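Nidogen-1 (Mus musculus, PDB 1GL4) helps link basement-membrane components by binding laminin, collagen IV and perlecan, this chain being its G2 beta-barrel with the preceding EGF-like domain. Local coordinates at residues E72-H77 and I91-E96. Sequence-based numbering, arbitrary orientation.
Sequences ENTDLH and ISTIPE
T74, just past the corner that the chain turns at N73, reaches across to T93 with its hydroxyl and to I91 and I94 with its methyl. T74 OG1 donates a hydrogen bond to the carbonyl O of T93 (3.0 Å), meeting it 27° out of the carbonyl plane. T74 CG2, placed anti to the backbone N (chi1 -69° for OG1), lies against I91 CG2 at 3.7 Å and I94 CD1 at 4.0 Å. With both branches cut away by an alanine here, the T93 carbonyl would probably lose this donor and a gap would open beside the methyls of I91 and I94. Next, D75 O accepts the backbone N-H of S92 (3.2 Å) in an antiparallel hydrogen-bonded pair, and the CA of I91 adds a CH···O contact at 3.3 Å to the same oxygen. The D75 carboxylate forms a salt bridge with K55. L76 faces I91 in the following non-hydrogen-bonded pair, with CA atoms 4.5 Å apart; L76 CG packs on I91 CG1 at 4.0 Å. H77, a perlecan-binding residue, turns its ring away, where NE2 is hydrogen-bonded to a polar side chain of another protein chain and ND1 to N53. This is the open end of the hairpin of strands 69-81 and 86-92 in the G2 beta-barrel, flanked by strand 49-62 beyond the first and strand 266-276 beyond the second.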
loop_
_atom_site.group_PDB
_atom_site.type_symbol
_atom_site.label_atom_id
_atom_site.label_comp_id
_atom_site.label_asym_id
_atom_site.label_seq_id
_atom_site.Cartn_x
_atom_site.Cartn_y
_atom_site.Cartn_z
ATOM N N GLU A 72 2.229 -1.759 21.197
ATOM C CA GLU A 72 1.195 -2.730 20.887
ATOM C C GLU A 72 -0.115 -1.984 20.672
ATOM O O GLU A 72 -0.289 -0.864 21.155
ATOM C CB GLU A 72 1.068 -3.733 22.039
ATOM C CG GLU A 72 2.345 -4.543 22.267
ATOM C CD GLU A 72 2.412 -5.179 23.645
ATOM O OE1 GLU A 72 2.326 -4.436 24.646
ATOM O OE2 GLU A 72 2.561 -6.418 23.727
ATOM N N ASN A 73 -1.021 -2.600 19.925
ATOM C CA ASN A 73 -2.322 -2.008 19.643
ATOM C C ASN A 73 -2.263 -0.768 18.747
ATOM O O ASN A 73 -3.173 0.061 18.771
ATOM C CB ASN A 73 -3.040 -1.666 20.952
ATOM C CG ASN A 73 -4.487 -1.275 20.732
ATOM O OD1 ASN A 73 -5.280 -2.058 20.203
ATOM N ND2 ASN A 73 -4.841 -0.059 21.134
ATOM N N THR A 74 -1.194 -0.635 17.969
ATOM C CA THR A 74 -1.064 0.487 17.040
ATOM C C THR A 74 -1.929 0.143 15.823
ATOM O O THR A 74 -1.969 -1.017 15.405
ATOM C CB THR A 74 0.399 0.680 16.593
ATOM O OG1 THR A 74 1.179 1.140 17.704
ATOM C CG2 THR A 74 0.490 1.704 15.458
ATOM N N ASP A 75 -2.620 1.140 15.268
ATOM C CA ASP A 75 -3.495 0.932 14.108
ATOM C C ASP A 75 -2.830 1.103 12.742
ATOM O O ASP A 75 -1.948 1.945 12.571
ATOM C CB ASP A 75 -4.682 1.900 14.143
ATOM C CG ASP A 75 -5.592 1.679 15.330
ATOM O OD1 ASP A 75 -6.101 0.554 15.493
ATOM O OD2 ASP A 75 -5.804 2.641 16.097
ATOM N N LEU A 76 -3.274 0.303 11.774
ATOM C CA LEU A 76 -2.792 0.405 10.396
ATOM C C LEU A 76 -4.041 0.532 9.528
ATOM O O LEU A 76 -4.964 -0.280 9.639
ATOM C CB LEU A 76 -1.988 -0.838 9.977
ATOM C CG LEU A 76 -1.382 -0.787 8.563
ATOM C CD1 LEU A 76 -0.206 -1.739 8.471
ATOM C CD2 LEU A 76 -2.436 -1.132 7.510
ATOM N N HIS A 77 -4.083 1.567 8.692
ATOM C CA HIS A 77 -5.208 1.800 7.791
ATOM C C HIS A 77 -4.642 2.066 6.393
ATOM O O HIS A 77 -3.773 2.923 6.217
ATOM C CB HIS A 77 -6.024 3.009 8.258
ATOM C CG HIS A 77 -7.224 3.292 7.410
ATOM N ND1 HIS A 77 -8.380 2.544 7.482
ATOM C CD2 HIS A 77 -7.436 4.220 6.446
ATOM C CE1 HIS A 77 -9.252 2.998 6.598
ATOM N NE2 HIS A 77 -8.703 4.014 5.957
ATOM N N ILE A 91 -0.008 4.563 9.664
ATOM C CA ILE A 91 0.207 3.777 10.866
ATOM C C ILE A 91 0.333 4.772 12.015
ATOM O O ILE A 91 1.299 5.528 12.084
ATOM C CB ILE A 91 1.490 2.929 10.727
ATOM C CG1 ILE A 91 1.369 2.031 9.486
ATOM C CG2 ILE A 91 1.709 2.103 11.988
ATOM C CD1 ILE A 91 2.636 1.273 9.102
ATOM N N SER A 92 -0.643 4.794 12.915
ATOM C CA SER A 92 -0.559 5.774 13.987
ATOM C C SER A 92 -0.607 5.312 15.412
ATOM O O SER A 92 -1.356 4.414 15.787
ATOM C CB SER A 92 -1.589 6.876 13.822
ATOM O OG SER A 92 -1.369 7.846 14.836
ATOM N N THR A 93 0.171 6.058 16.184
ATOM C CA THR A 93 0.450 5.891 17.586
ATOM C C THR A 93 1.777 5.176 17.437
ATOM O O THR A 93 1.948 4.030 17.840
ATOM C CB THR A 93 -0.578 5.025 18.347
ATOM O OG1 THR A 93 -0.657 3.719 17.761
ATOM C CG2 THR A 93 -1.948 5.706 18.336
ATOM N N ILE A 94 2.689 5.864 16.757
ATOM C CA ILE A 94 4.047 5.385 16.541
ATOM C C ILE A 94 4.909 6.405 17.275
ATOM O O ILE A 94 4.894 7.588 16.938
ATOM C CB ILE A 94 4.429 5.374 15.039
ATOM C CG1 ILE A 94 3.776 4.179 14.329
ATOM C CG2 ILE A 94 5.943 5.297 14.892
ATOM C CD1 ILE A 94 4.309 2.818 14.774
ATOM N N PRO A 95 5.658 5.957 18.299
ATOM C CA PRO A 95 6.544 6.785 19.128
ATOM C C PRO A 95 7.626 7.510 18.337
ATOM O O PRO A 95 8.182 6.954 17.393
ATOM C CB PRO A 95 7.151 5.776 20.104
ATOM C CG PRO A 95 6.128 4.681 20.162
ATOM C CD PRO A 95 5.720 4.549 18.726
ATOM N N GLU A 96 7.927 8.744 18.742
ATOM C CA GLU A 96 8.953 9.549 18.085
ATOM C C GLU A 96 10.310 8.865 18.204
ATOM O O GLU A 96 11.221 9.119 17.417
ATOM C CB GLU A 96 9.050 10.936 18.725
ATOM C CG GLU A 96 7.850 11.338 19.569
ATOM C CD GLU A 96 7.694 10.477 20.812
ATOM O OE1 GLU A 96 8.670 10.372 21.588
ATOM O OE2 GLU A 96 6.596 9.909 21.013
#